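Local coordinates for FAD:protein FMN transferase (PDB 6NXI) that probably transfers the FMN moiety of FAD onto a threonine hydroxyl of a target flavoprotein, with magnesium as cofactor, at residues 132-137 against 144-149; 198-203 against 210-215. All blocks are in the same frame, centred on the assembly; numbering follows the deposited sequence.

Contact 1 and contact 2 sit on opposite sides of the centre of the single chain, with centres about 40 Å apart and nearest atoms about 28 Å apart, so they do not touch. Along the sequence 132-137 against 144-149 is complete before 198-203 against 210-215 begins. Both are hairpin-like pairings between close neighbours in sequence, but in different sheets: contact 1 lies at the end of the small three-stranded sheet, beside helix 75-90, while contact 2 is a separate two-stranded hairpin beside the large eight-stranded antiparallel sheet. Bound FAD is about 11 Å from the side chain of Leu135 and about 14 Å from that of Glu202, so neither residue touches the cofactor.

Contact 1. Residues 132-137 against 144-149; sequences IEHLTI and KDIPEL
Where the antiparallel hairpin of strands 135-138 and 141-144 opens out, His134 and Asp145 meet in a histidine-carboxylate hydrogen bond. Just ahead of it, Glu133 contributes its carbonyl and the CG of its side chain. A water 2.7 Å from Glu133 O also reaches Asp145 OD2, and Glu133 CG lies over one face of the neighbouring imidazole. His134 then carries most of the contact. Its CG stands beside the backbone N (chi1 -62°), which turns the ring towards 144-149. There ND1 donates to the syn lone pair of Asp145 OD1 at 2.6 Å, the acceptor lying slightly out of the ring plane and the carboxylate turned 73° from the imidazole. The ring face opposite Glu133 CG is covered by Ile146, whose CD1 stands 3.9 Å from the centroid of the His134 ring, almost on its normal, in a CH-pi contact. Held between these two aliphatic groups and hydrogen-bonded at its edge, the imidazole has its rotation well defined. The His134 backbone pairs as well: its O accepts from Asp145 N at 3.0 Å. Leu135 follows as the non-hydrogen-bonded partner of Lys144, whose ammonium group turns away to Leu149 O and to the carbonyls of Phe62 and His65. Leu149 puts one methyl against each of two residues: CD1 is 3.5 Å from His134 CB, and CD2 is 4.1 Å from Leu135 CB.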
loop_
_atom_site.group_PDB
_atom_site.type_symbol
_atom_site.label_atom_id
_atom_site.label_comp_id
_atom_site.label_asym_id
_atom_site.label_seq_id
_atom_site.Cartn_x
_atom_site.Cartn_y
_atom_site.Cartn_z
ATOM N N ILE A 132 14.579 -1.246 -10.501
ATOM C CA ILE A 132 14.004 -2.604 -10.349
ATOM C C ILE A 132 14.925 -3.618 -11.047
ATOM O O ILE A 132 14.904 -4.774 -10.623
ATOM C CB ILE A 132 12.562 -2.625 -10.903
ATOM C CG1 ILE A 132 11.775 -3.830 -10.380
ATOM C CG2 ILE A 132 12.549 -2.562 -12.414
ATOM C CD1 ILE A 132 11.394 -3.741 -8.934
ATOM N N GLU A 133 15.601 -3.199 -12.106
ATOM C CA GLU A 133 16.432 -4.111 -12.944
ATOM C C GLU A 133 17.538 -4.715 -12.076
ATOM O O GLU A 133 18.070 -5.804 -12.477
ATOM C CB GLU A 133 16.993 -3.384 -14.166
ATOM C CG GLU A 133 17.993 -2.273 -13.830
ATOM C CD GLU A 133 17.444 -0.913 -13.407
ATOM O OE1 GLU A 133 16.172 -0.743 -13.387
ATOM O OE2 GLU A 133 18.319 0.037 -13.210
ATOM N N HIS A 134 17.887 -4.065 -10.963
ATOM C CA HIS A 134 19.000 -4.464 -10.062
ATOM C C HIS A 134 18.589 -5.616 -9.144
ATOM O O HIS A 134 19.495 -6.201 -8.495
ATOM C CB HIS A 134 19.551 -3.305 -9.248
ATOM C CG HIS A 134 20.150 -2.201 -10.046
ATOM N ND1 HIS A 134 21.338 -2.342 -10.790
ATOM C CD2 HIS A 134 19.762 -0.922 -10.180
ATOM C CE1 HIS A 134 21.622 -1.189 -11.357
ATOM N NE2 HIS A 134 20.675 -0.286 -10.976
ATOM N N LEU A 135 17.290 -5.910 -9.069
ATOM C CA LEU A 135 16.707 -6.856 -8.100
ATOM C C LEU A 135 16.245 -8.086 -8.881
ATOM O O LEU A 135 15.454 -7.914 -9.820
ATOM C CB LEU A 135 15.524 -6.182 -7.389
ATOM C CG LEU A 135 14.804 -7.042 -6.340
ATOM C CD1 LEU A 135 15.722 -7.421 -5.183
ATOM C CD2 LEU A 135 13.590 -6.315 -5.810
ATOM N N THR A 136 16.656 -9.281 -8.464
ATOM C CA THR A 136 16.139 -10.530 -9.078
ATOM C C THR A 136 15.710 -11.514 -7.985
ATOM O O THR A 136 16.273 -11.514 -6.854
ATOM C CB THR A 136 17.146 -11.081 -10.098
ATOM O OG1 THR A 136 18.429 -11.128 -9.486
ATOM C CG2 THR A 136 17.261 -10.207 -11.328
ATOM N N ILE A 137 14.757 -12.371 -8.377
ATOM C CA ILE A 137 14.272 -13.498 -7.543
ATOM C C ILE A 137 14.801 -14.800 -8.146
ATOM O O ILE A 137 14.699 -14.994 -9.379
ATOM C CB ILE A 137 12.745 -13.492 -7.449
ATOM C CG1 ILE A 137 12.264 -12.230 -6.731
ATOM C CG2 ILE A 137 12.273 -14.767 -6.784
ATOM C CD1 ILE A 137 10.760 -12.155 -6.597
ATOM N N LYS A 144 20.865 -8.764 -5.455
ATOM C CA LYS A 144 21.026 -7.352 -5.851
ATOM C C LYS A 144 22.376 -7.247 -6.543
ATOM O O LYS A 144 23.341 -7.759 -5.954
ATOM C CB LYS A 144 20.913 -6.439 -4.630
ATOM C CG LYS A 144 21.799 -6.807 -3.447
ATOM C CD LYS A 144 21.361 -6.218 -2.109
ATOM C CE LYS A 144 22.056 -4.924 -1.782
ATOM N NZ LYS A 144 21.700 -4.468 -0.423
ATOM N N ASP A 145 22.398 -6.675 -7.751
ATOM C CA ASP A 145 23.617 -6.676 -8.605
ATOM C C ASP A 145 24.435 -5.448 -8.239
ATOM O O ASP A 145 25.545 -5.292 -8.789
ATOM C CB ASP A 145 23.288 -6.761 -10.090
ATOM C CG ASP A 145 22.609 -5.548 -10.691
ATOM O OD1 ASP A 145 22.475 -4.487 -9.993
ATOM O OD2 ASP A 145 22.219 -5.673 -11.861
ATOM N N ILE A 146 23.920 -4.616 -7.338
ATOM C CA ILE A 146 24.705 -3.484 -6.763
ATOM C C ILE A 146 24.538 -3.530 -5.248
ATOM O O ILE A 146 23.448 -3.810 -4.729
ATOM C CB ILE A 146 24.350 -2.102 -7.352
ATOM C CG1 ILE A 146 22.877 -1.719 -7.186
ATOM C CG2 ILE A 146 24.756 -2.015 -8.816
ATOM C CD1 ILE A 146 22.606 -0.267 -7.456
ATOM N N PRO A 147 25.637 -3.281 -4.505
ATOM C CA PRO A 147 25.642 -3.388 -3.046
ATOM C C PRO A 147 24.727 -2.412 -2.295
ATOM O O PRO A 147 24.301 -2.743 -1.225
ATOM C CB PRO A 147 27.118 -3.172 -2.655
ATOM C CG PRO A 147 27.751 -2.497 -3.849
ATOM C CD PRO A 147 26.967 -2.955 -5.056
ATOM N N GLU A 148 24.449 -1.236 -2.854
ATOM C CA GLU A 148 23.794 -0.141 -2.102
ATOM C C GLU A 148 22.270 -0.223 -2.274
ATOM O O GLU A 148 21.585 0.724 -1.801
ATOM C CB GLU A 148 24.294 1.223 -2.604
ATOM C CG GLU A 148 25.803 1.382 -2.562
ATOM C CD GLU A 148 26.579 0.908 -3.788
ATOM O OE1 GLU A 148 25.970 0.295 -4.710
ATOM O OE2 GLU A 148 27.822 1.188 -3.836
ATOM N N LEU A 149 21.770 -1.208 -3.030
ATOM C CA LEU A 149 20.323 -1.320 -3.361
ATOM C C LEU A 149 19.580 -1.330 -2.032
ATOM O O LEU A 149 20.034 -2.014 -1.119
ATOM C CB LEU A 149 19.991 -2.582 -4.171
ATOM C CG LEU A 149 18.700 -2.480 -4.989
ATOM C CD1 LEU A 149 18.900 -1.649 -6.239
ATOM C CD2 LEU A 149 18.198 -3.846 -5.360
HETATM O O HOH W 1 19.895 -7.714 -12.097
#

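Contact 2. Residues 198-203 against 210-215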
loop_
_atom_site.group_PDB
_atom_site.type_symbol
_atom_site.label_atom_id
_atom_site.label_comp_id
_atom_site.label_asym_id
_atom_site.label_seq_id
_atom_site.Cartn_x
_atom_site.Cartn_y
_atom_site.Cartn_z
ATOM N N ARG A 198 -19.632 -0.555 4.917
ATOM C CA ARG A 198 -19.710 0.780 4.265
ATOM C C ARG A 198 -18.359 1.472 4.410
ATOM O O ARG A 198 -17.781 1.558 5.517
ATOM C CB ARG A 198 -20.880 1.581 4.870
ATOM C CG ARG A 198 -22.229 0.916 4.632
ATOM C CD ARG A 198 -23.422 1.490 5.384
ATOM N NE ARG A 198 -23.935 2.635 4.623
ATOM C CZ ARG A 198 -24.092 3.891 5.058
ATOM N NH1 ARG A 198 -23.821 4.254 6.307
ATOM N NH2 ARG A 198 -24.556 4.804 4.216
ATOM N N ILE A 199 -17.752 1.889 3.282
ATOM C CA ILE A 199 -16.500 2.671 3.395
ATOM C C ILE A 199 -16.802 4.021 2.746
ATOM O O ILE A 199 -17.721 4.127 1.948
ATOM C CB ILE A 199 -15.300 1.949 2.739
ATOM C CG1 ILE A 199 -15.495 1.941 1.232
ATOM C CG2 ILE A 199 -15.114 0.527 3.321
ATOM C CD1 ILE A 199 -14.269 1.539 0.477
ATOM N N ALA A 200 -16.042 5.030 3.083
ATOM C CA ALA A 200 -16.204 6.374 2.484
ATOM C C ALA A 200 -15.041 6.682 1.558
ATOM O O ALA A 200 -13.880 6.428 1.911
ATOM C CB ALA A 200 -16.345 7.385 3.593
ATOM N N ILE A 201 -15.368 7.195 0.374
ATOM C CA ILE A 201 -14.359 7.823 -0.516
ATOM C C ILE A 201 -14.421 9.335 -0.299
ATOM O O ILE A 201 -15.500 9.897 -0.461
ATOM C CB ILE A 201 -14.566 7.431 -1.980
ATOM C CG1 ILE A 201 -14.639 5.900 -2.105
ATOM C CG2 ILE A 201 -13.443 8.073 -2.795
ATOM C CD1 ILE A 201 -14.060 5.344 -3.366
ATOM N N GLU A 202 -13.296 9.914 0.106
ATOM C CA GLU A 202 -13.157 11.367 0.369
ATOM C C GLU A 202 -13.049 12.059 -0.993
ATOM O O GLU A 202 -12.222 11.654 -1.831
ATOM C CB GLU A 202 -11.981 11.669 1.296
ATOM C CG GLU A 202 -12.163 11.157 2.715
ATOM C CD GLU A 202 -13.178 11.895 3.578
ATOM O OE1 GLU A 202 -13.460 13.082 3.301
ATOM O OE2 GLU A 202 -13.693 11.274 4.533
ATOM N N LYS A 203 -13.912 13.030 -1.218
ATOM C CA LYS A 203 -13.942 13.804 -2.476
ATOM C C LYS A 203 -13.503 15.217 -2.113
ATOM O O LYS A 203 -13.991 15.786 -1.145
ATOM C CB LYS A 203 -15.345 13.785 -3.084
ATOM C CG LYS A 203 -15.963 12.413 -3.276
ATOM C CD LYS A 203 -15.174 11.506 -4.195
ATOM C CE LYS A 203 -15.995 10.330 -4.686
ATOM N NZ LYS A 203 -17.171 10.789 -5.469
ATOM N N SER A 210 -15.693 19.122 3.414
ATOM C CA SER A 210 -15.461 17.654 3.490
ATOM C C SER A 210 -16.638 16.957 2.805
ATOM O O SER A 210 -17.785 17.197 3.236
ATOM C CB SER A 210 -15.295 17.202 4.927
ATOM O OG SER A 210 -14.558 15.989 5.008
ATOM N N VAL A 211 -16.394 16.190 1.736
ATOM C CA VAL A 211 -17.461 15.413 1.038
ATOM C C VAL A 211 -17.041 13.949 1.070
ATOM O O VAL A 211 -15.927 13.651 0.629
ATOM C CB VAL A 211 -17.718 15.866 -0.411
ATOM C CG1 VAL A 211 -19.106 15.447 -0.874
ATOM C CG2 VAL A 211 -17.521 17.360 -0.589
ATOM N N GLN A 212 -17.889 13.102 1.642
ATOM C CA GLN A 212 -17.704 11.632 1.663
ATOM C C GLN A 212 -18.739 10.992 0.740
ATOM O O GLN A 212 -19.935 11.308 0.865
ATOM C CB GLN A 212 -17.889 11.110 3.088
ATOM C CG GLN A 212 -16.681 11.308 3.991
ATOM C CD GLN A 212 -16.780 10.449 5.231
ATOM O OE1 GLN A 212 -17.856 9.988 5.602
ATOM N NE2 GLN A 212 -15.647 10.178 5.866
ATOM N N GLU A 213 -18.307 10.090 -0.132
ATOM C CA GLU A 213 -19.207 9.154 -0.837
ATOM C C GLU A 213 -19.112 7.763 -0.181
ATOM O O GLU A 213 -18.041 7.133 -0.271
ATOM C CB GLU A 213 -18.829 9.060 -2.310
ATOM C CG GLU A 213 -19.722 8.086 -3.044
ATOM C CD GLU A 213 -19.759 8.236 -4.556
ATOM O OE1 GLU A 213 -18.821 8.831 -5.116
ATOM O OE2 GLU A 213 -20.731 7.734 -5.159
ATOM N N ILE A 214 -20.224 7.276 0.352
ATOM C CA ILE A 214 -20.235 5.954 1.033
ATOM C C ILE A 214 -20.600 4.883 0.004
ATOM O O ILE A 214 -21.703 4.995 -0.580
ATOM C CB ILE A 214 -21.193 5.962 2.231
ATOM C CG1 ILE A 214 -20.720 6.966 3.279
ATOM C CG2 ILE A 214 -21.316 4.527 2.782
ATOM C CD1 ILE A 214 -21.702 7.212 4.411
ATOM N N ILE A 215 -19.714 3.889 -0.186
ATOM C CA ILE A 215 -19.916 2.739 -1.107
ATOM C C ILE A 215 -19.839 1.424 -0.323
ATOM O O ILE A 215 -19.259 1.381 0.792
ATOM C CB ILE A 215 -18.901 2.771 -2.256
ATOM C CG1 ILE A 215 -17.465 2.542 -1.787
ATOM C CG2 ILE A 215 -19.006 4.083 -3.022
ATOM C CD1 ILE A 215 -16.520 2.032 -2.847
#
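Lys203 bends at chi2 (-60°) and again near its end, while Glu213, its CG anti to the backbone N (chi1 179°), reaches out extended; the two polar ends converge in a salt bridge. Lys203 NZ meets Glu213 OE1 at 2.6 Å, nearly along the carboxylate C-O axis, and has a second acidic partner in Glu306. Another bend, at chi2 of Glu202 (-72°), swings its carboxylate over to Gln212 on the other face of this two-stranded antiparallel beta hairpin. Gln212 NE2 donates to Glu202 OE2 at 2.6 Å, with the acceptor in the amide plane although the two flat groups are tilted 60° apart. Ala200 packs beside that amide, its CB 3.5 Å from Gln212 CD. At the end of the same face, the Arg198 guanidinium lies over Ile214, whose CG2 sits against one face towards the rim.

The two strands are joined edge to edge by backbone hydrogen bonds. Ile199 and Ile215 exchange two bonds, as do Ile201 and Glu213; the bond from Ile201 N to Glu213 O, 2.8 Å, is nearly straight. A further bond runs from Lys203 N to Val211 O.

On the salt-bridge face Ile199, Ile201 and Ile215 make an apolar patch: Ile199 CG1 touches Ile215 CG1 at 3.7 Å, and Ile201 CD1 approaches Ile215 CD1 more loosely. This is the face turned to the large sheet, where Ile199 rests on Ile185 and Leu187 of strand 184-188, and Ile201 and Lys203 pack against Leu295 of strand 294-299.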